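Local coordinates for coatomer subunit delta (Saccharomyces cerevisiae, PDB 5FJZ), which serves as the delta subunit of the COPI vesicle coat, probably helping to return dilysine-tagged proteins from the Golgi to the ER, its mu-homology domain being the part described, at residues I23-S36 with P114-T127. Residues are numbered along the deposited sequence; the frame is centred on the assembly and turned at random.
Sequences INAEFSRDGTIHSS and PAEDDSLIPLTLTT
The β-hairpin 23-36 of the mu-homology domain packs here against the crossover from strand 104-113 to strand 123-131, and F27 packs between the two sheets. With CG anti to its carbonyl carbon (chi1 -55°), it turns one face of the ring to L125, whose CB sits 4.2 Å from the F27 ring centroid in a CH-pi contact. I121 CG2 meets the edge, 4.0 Å from F27 CZ. Replacing F27 by alanine is likely to open a gap between the sheets and leave L125 CB and I121 CG2 without the ring they rest on. The two branches of I121 divide the work: while CG2 serves the ring edge, CD1 meets I33 CG2 tip to tip at 3.6 Å and also touches A25 and S36. I23 packs on L120 and P122.

At the hairpin turn, R29 O is gripped twice by T127, by its N nearly straight on to the carbonyl and by its OG1 (2.9 Å from R29 O) from the flank; that hydroxyl also bonds Y218, while the R29 guanidinium pairs with D215. At G31 a CB would run into T126 OG1 and crowd L125 O, and the positive phi (91°) also calls for glycine. D30 OD1 takes both T32 N and T32 OG1, closing an Asx turn, while D30 OD2 forms a salt bridge with K67 of the second subunit. Beyond the turn, E116 N donates to I33 O at 2.8 Å from above the carbonyl plane. The small hydroxyl of S36 fits beside L120 and, through two waters, reaches D117 O; one of these waters also binds P114 O, the other L120 N.

Both segments belong to the region that interacts with DSL1. Strands 23-27 and 123-127, from different sheets, pack face to face 8.0 Å apart at 27°, consistent with the β-sandwich build of mu-homology domains.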
ATOM      1  N   ILE A  23      -6.232  -0.190 -18.196  1.00 13.68           N
ATOM      2  CA  ILE A  23      -7.655  -0.478 -18.240  1.00 13.74           C
ATOM      3  C   ILE A  23      -7.997  -1.457 -17.139  1.00 15.82           C
ATOM      4  O   ILE A  23      -7.407  -2.539 -17.085  1.00 16.00           O
ATOM      5  CB  ILE A  23      -8.137  -0.949 -19.638  1.00 11.94           C
ATOM      6  CG1 ILE A  23      -9.661  -1.249 -19.683  1.00 11.93           C
ATOM      7  CG2 ILE A  23      -7.329  -2.146 -20.145  1.00 11.94           C
ATOM      8  CD1 ILE A  23     -10.497  -0.011 -19.561  1.00 13.93           C
ATOM      9  N   ASN A  24      -8.996  -1.103 -16.349  1.00 15.47           N
ATOM     10  CA  ASN A  24      -9.685  -1.973 -15.436  1.00 15.89           C
ATOM     11  C   ASN A  24     -11.086  -2.285 -16.016  1.00 16.13           C
ATOM     12  O   ASN A  24     -11.783  -1.375 -16.590  1.00 12.98           O
ATOM     13  CB  ASN A  24      -9.940  -1.332 -14.062  1.00 17.54           C
ATOM     14  CG  ASN A  24      -8.666  -0.954 -13.299  1.00 23.66           C
ATOM     15  OD1 ASN A  24      -8.580   0.133 -12.754  1.00 40.10           O
ATOM     16  ND2 ASN A  24      -7.698  -1.763 -13.315  1.00 20.45           N
ATOM     17  N   ALA A  25     -11.498  -3.530 -15.842  1.00 15.47           N
ATOM     18  CA  ALA A  25     -12.818  -3.944 -16.276  1.00 13.90           C
ATOM     19  C   ALA A  25     -13.267  -5.144 -15.438  1.00 14.81           C
ATOM     20  O   ALA A  25     -12.442  -6.057 -15.120  1.00 17.40           O
ATOM     21  CB  ALA A  25     -12.786  -4.273 -17.760  1.00 13.93           C
ATOM     22  N   GLU A  26     -14.538  -5.215 -15.092  1.00 15.74           N
ATOM     23  CA  GLU A  26     -15.119  -6.359 -14.386  1.00 13.61           C
ATOM     24  C   GLU A  26     -16.398  -6.901 -15.056  1.00 14.58           C
ATOM     25  O   GLU A  26     -17.263  -6.108 -15.528  1.00 14.90           O
ATOM     26  CB  GLU A  26     -15.447  -5.958 -12.936  1.00 15.83           C
ATOM     27  CG  GLU A  26     -16.069  -7.078 -12.068  1.00 19.33           C
ATOM     28  CD  GLU A  26     -16.125  -6.788 -10.564  1.00 25.42           C
ATOM     29  OE1 GLU A  26     -15.348  -5.898 -10.111  1.00 22.73           O
ATOM     30  OE2 GLU A  26     -16.925  -7.447  -9.858  1.00 31.64           O
ATOM     31  N   PHE A  27     -16.489  -8.199 -15.096  1.00 13.90           N
ATOM     32  CA  PHE A  27     -17.597  -8.944 -15.832  1.00 13.52           C
ATOM     33  C   PHE A  27     -18.221  -9.917 -14.888  1.00 15.26           C
ATOM     34  O   PHE A  27     -17.576 -10.414 -13.968  1.00 16.69           O
ATOM     35  CB  PHE A  27     -17.073  -9.725 -17.062  1.00 13.30           C
ATOM     36  CG  PHE A  27     -16.337  -8.917 -18.024  1.00 13.23           C
ATOM     37  CD1 PHE A  27     -15.008  -8.600 -17.806  1.00 13.22           C
ATOM     38  CD2 PHE A  27     -16.940  -8.420 -19.166  1.00 13.27           C
ATOM     39  CE1 PHE A  27     -14.300  -7.845 -18.698  1.00 14.50           C
ATOM     40  CE2 PHE A  27     -16.235  -7.666 -20.058  1.00 12.98           C
ATOM     41  CZ  PHE A  27     -14.926  -7.330 -19.833  1.00 12.80           C
ATOM     42  N   SER A  28     -19.565 -10.093 -14.959  1.00 18.10           N
ATOM     43  CA  SER A  28     -20.163 -11.200 -14.362  1.00 20.08           C
ATOM     44  C   SER A  28     -19.736 -12.491 -15.095  1.00 18.48           C
ATOM     45  O   SER A  28     -19.230 -12.462 -16.210  1.00 17.10           O
ATOM     46  CB  SER A  28     -21.675 -11.065 -14.386  1.00 25.11           C
ATOM     47  OG  SER A  28     -22.086 -10.069 -13.459  1.00 38.05           O
ATOM     48  N   ARG A  29     -19.996 -13.656 -14.512  1.00 20.39           N
ATOM     49  CA  ARG A  29     -19.527 -14.916 -15.165  1.00 19.85           C
ATOM     50  C   ARG A  29     -20.170 -15.111 -16.513  1.00 22.89           C
ATOM     51  O   ARG A  29     -19.529 -15.689 -17.384  1.00 28.51           O
ATOM     52  CB  ARG A  29     -19.866 -16.152 -14.343  1.00 21.11           C
ATOM     53  CG  ARG A  29     -19.673 -15.877 -12.924  1.00 22.43           C
ATOM     54  CD  ARG A  29     -19.785 -17.044 -12.051  1.00 20.93           C
ATOM     55  NE  ARG A  29     -19.333 -16.613 -10.771  1.00 22.21           N
ATOM     56  CZ  ARG A  29     -19.355 -17.379  -9.689  1.00 23.51           C
ATOM     57  NH1 ARG A  29     -19.828 -18.618  -9.736  1.00 22.49           N
ATOM     58  NH2 ARG A  29     -18.827 -16.889  -8.570  1.00 28.13           N
ATOM     59  N   ASP A  30     -21.371 -14.578 -16.730  1.00 24.21           N
ATOM     60  CA  ASP A  30     -22.038 -14.684 -18.015  1.00 25.51           C
ATOM     61  C   ASP A  30     -21.659 -13.602 -19.012  1.00 23.27           C
ATOM     62  O   ASP A  30     -22.167 -13.591 -20.107  1.00 22.78           O
ATOM     63  CB  ASP A  30     -23.573 -14.751 -17.885  1.00 30.41           C
ATOM     64  CG  ASP A  30     -24.216 -13.376 -17.580  1.00 32.12           C
ATOM     65  OD1 ASP A  30     -23.530 -12.378 -17.282  1.00 25.33           O
ATOM     66  OD2 ASP A  30     -25.443 -13.281 -17.602  1.00 33.36           O
ATOM     67  N   GLY A  31     -20.659 -12.785 -18.685  1.00 22.06           N
ATOM     68  CA  GLY A  31     -20.165 -11.815 -19.579  1.00 17.36           C
ATOM     69  C   GLY A  31     -20.847 -10.457 -19.452  1.00 20.11           C
ATOM     70  O   GLY A  31     -20.532  -9.572 -20.221  1.00 23.43           O
ATOM     71  N   THR A  32     -21.784 -10.290 -18.541  1.00 17.92           N
ATOM     72  CA  THR A  32     -22.389  -8.948 -18.412  1.00 17.83           C
ATOM     73  C   THR A  32     -21.351  -7.988 -17.837  1.00 17.34           C
ATOM     74  O   THR A  32     -20.772  -8.303 -16.789  1.00 19.83           O
ATOM     75  CB  THR A  32     -23.566  -8.961 -17.427  1.00 18.12           C
ATOM     76  OG1 THR A  32     -24.534  -9.907 -17.892  1.00 18.62           O
ATOM     77  CG2 THR A  32     -24.227  -7.587 -17.346  1.00 20.75           C
ATOM     78  N   ILE A  33     -21.160  -6.852 -18.468  1.00 16.12           N
ATOM     79  CA  ILE A  33     -20.194  -5.827 -18.006  1.00 17.41           C
ATOM     80  C   ILE A  33     -20.712  -5.190 -16.733  1.00 17.45           C
ATOM     81  O   ILE A  33     -21.823  -4.642 -16.682  1.00 16.80           O
ATOM     82  CB  ILE A  33     -19.886  -4.850 -19.103  1.00 17.35           C
ATOM     83  CG1 ILE A  33     -19.339  -5.568 -20.358  1.00 17.15           C
ATOM     84  CG2 ILE A  33     -18.876  -3.826 -18.629  1.00 20.26           C
ATOM     85  CD1 ILE A  33     -19.408  -4.749 -21.619  1.00 17.31           C
ATOM     86  N   HIS A  34     -19.936  -5.259 -15.656  1.00 13.72           N
ATOM     87  CA  HIS A  34     -20.181  -4.461 -14.445  1.00 12.71           C
ATOM     88  C   HIS A  34     -19.627  -3.068 -14.379  1.00 15.29           C
ATOM     89  O   HIS A  34     -20.328  -2.164 -13.983  1.00 14.18           O
ATOM     90  CB  HIS A  34     -19.635  -5.305 -13.255  1.00 15.29           C
ATOM     91  CG  HIS A  34     -19.700  -4.614 -11.943  1.00 16.13           C
ATOM     92  ND1 HIS A  34     -18.609  -3.929 -11.424  1.00 14.93           N
ATOM     93  CD2 HIS A  34     -20.710  -4.457 -11.068  1.00 13.89           C
ATOM     94  CE1 HIS A  34     -18.983  -3.346 -10.315  1.00 14.90           C
ATOM     95  NE2 HIS A  34     -20.247  -3.665 -10.064  1.00 13.86           N
ATOM     96  N   SER A  35     -18.395  -2.852 -14.901  1.00 13.36           N
ATOM     97  CA  SER A  35     -17.718  -1.601 -14.748  1.00 13.89           C
ATOM     98  C   SER A  35     -16.463  -1.641 -15.463  1.00 13.23           C
ATOM     99  O   SER A  35     -15.977  -2.735 -15.854  1.00 13.27           O
ATOM    100  CB  SER A  35     -17.364  -1.307 -13.279  1.00 16.13           C
ATOM    101  OG  SER A  35     -16.601  -2.397 -12.747  1.00 15.78           O
ATOM    102  N   SER A  36     -15.916  -0.448 -15.699  1.00 13.60           N
ATOM    103  CA  SER A  36     -14.659  -0.272 -16.311  1.00 15.67           C
ATOM    104  C   SER A  36     -14.076   1.096 -15.927  1.00 16.83           C
ATOM    105  O   SER A  36     -14.777   2.041 -15.581  1.00 17.48           O
ATOM    106  CB  SER A  36     -14.631  -0.534 -17.855  1.00 18.44           C
ATOM    107  OG  SER A  36     -15.572   0.291 -18.541  1.00 18.20           O
ATOM    108  N   PRO A 114     -20.097   2.439 -16.744  1.00 15.08           N
ATOM    109  CA  PRO A 114     -20.917   1.637 -15.848  1.00 15.26           C
ATOM    110  C   PRO A 114     -21.319   0.225 -16.418  1.00 16.41           C
ATOM    111  O   PRO A 114     -20.752  -0.215 -17.406  1.00 17.66           O
ATOM    112  CB  PRO A 114     -22.148   2.556 -15.668  1.00 16.06           C
ATOM    113  CG  PRO A 114     -22.313   3.080 -17.050  1.00 15.19           C
ATOM    114  CD  PRO A 114     -20.963   3.364 -17.560  1.00 17.60           C
ATOM    115  N   ALA A 115     -22.270  -0.391 -15.782  1.00 17.81           N
ATOM    116  CA  ALA A 115     -22.752  -1.720 -16.149  1.00 18.32           C
ATOM    117  C   ALA A 115     -23.267  -1.691 -17.601  1.00 19.96           C
ATOM    118  O   ALA A 115     -23.807  -0.674 -18.062  1.00 18.71           O
ATOM    119  CB  ALA A 115     -23.792  -2.145 -15.210  1.00 17.26           C
ATOM    120  N   GLU A 116     -22.923  -2.725 -18.320  1.00 22.28           N
ATOM    121  CA  GLU A 116     -23.378  -2.965 -19.706  1.00 21.81           C
ATOM    122  C   GLU A 116     -22.843  -1.930 -20.733  1.00 25.52           C
ATOM    123  O   GLU A 116     -23.375  -1.831 -21.807  1.00 26.18           O
ATOM    124  CB  GLU A 116     -24.893  -2.993 -19.747  1.00 21.94           C
ATOM    125  CG  GLU A 116     -25.514  -3.863 -18.694  1.00 24.73           C
ATOM    126  CD  GLU A 116     -26.967  -4.155 -19.079  1.00 36.89           C
ATOM    127  OE1 GLU A 116     -27.756  -3.230 -19.029  1.00 36.48           O
ATOM    128  OE2 GLU A 116     -27.296  -5.271 -19.527  1.00 38.91           O
ATOM    129  N   ASP A 117     -21.767  -1.190 -20.420  1.00 24.17           N
ATOM    130  CA  ASP A 117     -21.226  -0.222 -21.352  1.00 25.02           C
ATOM    131  C   ASP A 117     -19.840  -0.675 -21.761  1.00 24.66           C
ATOM    132  O   ASP A 117     -18.981  -0.842 -20.864  1.00 23.81           O
ATOM    133  CB  ASP A 117     -21.181   1.133 -20.651  1.00 29.47           C
ATOM    134  CG  ASP A 117     -20.619   2.241 -21.513  1.00 30.54           C
ATOM    135  OD1 ASP A 117     -19.834   1.968 -22.473  1.00 30.03           O
ATOM    136  OD2 ASP A 117     -20.941   3.404 -21.188  1.00 28.95           O
ATOM    137  N   ASP A 118     -19.627  -0.921 -23.059  1.00 24.25           N
ATOM    138  CA  ASP A 118     -18.389  -1.496 -23.567  1.00 24.51           C
ATOM    139  C   ASP A 118     -17.455  -0.498 -24.189  1.00 23.68           C
ATOM    140  O   ASP A 118     -16.427  -0.893 -24.799  1.00 23.55           O
ATOM    141  CB  ASP A 118     -18.650  -2.685 -24.541  1.00 29.51           C
ATOM    142  CG  ASP A 118     -19.458  -2.273 -25.784  1.00 33.15           C
ATOM    143  OD1 ASP A 118     -19.405  -1.091 -26.157  1.00 35.34           O
ATOM    144  OD2 ASP A 118     -20.174  -3.141 -26.339  1.00 36.77           O
ATOM    145  N   SER A 119     -17.741   0.792 -24.048  1.00 22.03           N
ATOM    146  CA  SER A 119     -16.971   1.777 -24.772  1.00 25.70           C
ATOM    147  C   SER A 119     -15.501   1.837 -24.428  1.00 26.68           C
ATOM    148  O   SER A 119     -14.644   2.188 -25.299  1.00 21.27           O
ATOM    149  CB  SER A 119     -17.621   3.185 -24.685  1.00 32.36           C
ATOM    150  OG  SER A 119     -17.687   3.595 -23.344  1.00 34.78           O
ATOM    151  N   LEU A 120     -15.149   1.425 -23.207  1.00 18.83           N
ATOM    152  CA  LEU A 120     -13.755   1.450 -22.795  1.00 18.40           C
ATOM    153  C   LEU A 120     -13.049   0.098 -22.840  1.00 15.89           C
ATOM    154  O   LEU A 120     -11.889   0.031 -22.412  1.00 16.60           O
ATOM    155  CB  LEU A 120     -13.678   1.905 -21.321  1.00 16.76           C
ATOM    156  CG  LEU A 120     -13.673   3.392 -20.926  1.00 19.22           C
ATOM    157  CD1 LEU A 120     -13.919   4.449 -21.970  1.00 19.97           C
ATOM    158  CD2 LEU A 120     -14.224   3.716 -19.525  1.00 18.03           C
ATOM    159  N   ILE A 121     -13.762  -0.973 -23.222  1.00 16.61           N
ATOM    160  CA  ILE A 121     -13.249  -2.358 -23.087  1.00 16.72           C
ATOM    161  C   ILE A 121     -12.591  -2.835 -24.392  1.00 17.42           C
ATOM    162  O   ILE A 121     -13.261  -2.841 -25.435  1.00 20.37           O
ATOM    163  CB  ILE A 121     -14.411  -3.203 -22.563  1.00 18.47           C
ATOM    164  CG1 ILE A 121     -14.613  -2.751 -21.064  1.00 19.06           C
ATOM    165  CG2 ILE A 121     -14.169  -4.687 -22.726  1.00 18.29           C
ATOM    166  CD1 ILE A 121     -15.784  -3.362 -20.327  1.00 17.26           C
ATOM    167  N   PRO A 122     -11.309  -3.172 -24.355  1.00 16.26           N
ATOM    168  CA  PRO A 122     -10.702  -3.738 -25.542  1.00 19.98           C
ATOM    169  C   PRO A 122     -11.049  -5.259 -25.755  1.00 19.55           C
ATOM    170  O   PRO A 122     -10.933  -5.750 -26.867  1.00 20.68           O
ATOM    171  CB  PRO A 122      -9.232  -3.577 -25.277  1.00 22.05           C
ATOM    172  CG  PRO A 122      -9.101  -3.660 -23.783  1.00 20.91           C
ATOM    173  CD  PRO A 122     -10.341  -3.061 -23.214  1.00 17.29           C
ATOM    174  N   LEU A 123     -11.289  -5.965 -24.675  1.00 16.54           N
ATOM    175  CA  LEU A 123     -11.468  -7.434 -24.672  1.00 16.40           C
ATOM    176  C   LEU A 123     -12.616  -7.852 -23.788  1.00 15.75           C
ATOM    177  O   LEU A 123     -12.554  -7.722 -22.562  1.00 16.19           O
ATOM    178  CB  LEU A 123     -10.178  -8.098 -24.273  1.00 16.58           C
ATOM    179  CG  LEU A 123     -10.126  -9.599 -24.385  1.00 16.44           C
ATOM    180  CD1 LEU A 123      -9.898 -10.054 -25.785  1.00 15.49           C
ATOM    181  CD2 LEU A 123      -9.016 -10.123 -23.463  1.00 19.46           C
ATOM    182  N   THR A 124     -13.708  -8.346 -24.372  1.00 17.57           N
ATOM    183  CA  THR A 124     -14.867  -8.811 -23.630  1.00 17.67           C
ATOM    184  C   THR A 124     -14.676 -10.252 -23.283  1.00 19.13           C
ATOM    185  O   THR A 124     -13.966 -10.942 -23.951  1.00 16.75           O
ATOM    186  CB  THR A 124     -16.190  -8.616 -24.435  1.00 24.56           C
ATOM    187  OG1 THR A 124     -16.031  -9.154 -25.716  1.00 19.04           O
ATOM    188  CG2 THR A 124     -16.459  -7.145 -24.667  1.00 27.67           C
ATOM    189  N   LEU A 125     -15.220 -10.640 -22.124  1.00 18.19           N
ATOM    190  CA  LEU A 125     -15.050 -11.969 -21.543  1.00 18.06           C
ATOM    191  C   LEU A 125     -16.365 -12.592 -21.084  1.00 17.70           C
ATOM    192  O   LEU A 125     -17.251 -11.891 -20.589  1.00 19.80           O
ATOM    193  CB  LEU A 125     -14.235 -11.795 -20.311  1.00 19.76           C
ATOM    194  CG  LEU A 125     -12.741 -11.866 -20.315  1.00 22.65           C
ATOM    195  CD1 LEU A 125     -11.970 -11.856 -21.613  1.00 21.23           C
ATOM    196  CD2 LEU A 125     -12.103 -10.988 -19.217  1.00 23.29           C
ATOM    197  N   THR A 126     -16.492 -13.921 -21.220  1.00 17.00           N
ATOM    198  CA  THR A 126     -17.554 -14.661 -20.750  1.00 18.25           C
ATOM    199  C   THR A 126     -17.048 -16.025 -20.367  1.00 18.37           C
ATOM    200  O   THR A 126     -16.060 -16.505 -20.956  1.00 15.93           O
ATOM    201  CB  THR A 126     -18.609 -14.922 -21.888  1.00 24.20           C
ATOM    202  OG1 THR A 126     -19.094 -13.686 -22.415  1.00 29.07           O
ATOM    203  CG2 THR A 126     -19.779 -15.666 -21.326  1.00 25.93           C
ATOM    204  N   THR A 127     -17.696 -16.647 -19.422  1.00 16.28           N
ATOM    205  CA  THR A 127     -17.261 -17.980 -19.007  1.00 19.67           C
ATOM    206  C   THR A 127     -18.425 -18.955 -19.007  1.00 20.67           C
ATOM    207  O   THR A 127     -19.557 -18.571 -18.733  1.00 20.22           O
ATOM    208  CB  THR A 127     -16.568 -17.959 -17.637  1.00 19.39           C
ATOM    209  OG1 THR A 127     -17.454 -17.579 -16.597  1.00 19.75           O
ATOM    210  CG2 THR A 127     -15.417 -16.987 -17.616  1.00 21.66           C
TER
HETATM  211  O   HOH W   1     -18.447  -9.967 -22.082  1.00 20.96           O
HETATM  212  O   HOH W   2     -18.126  -0.590 -18.326  1.00 14.90           O
HETATM  213  O   HOH W   3     -16.514   0.123 -21.187  1.00 21.43           O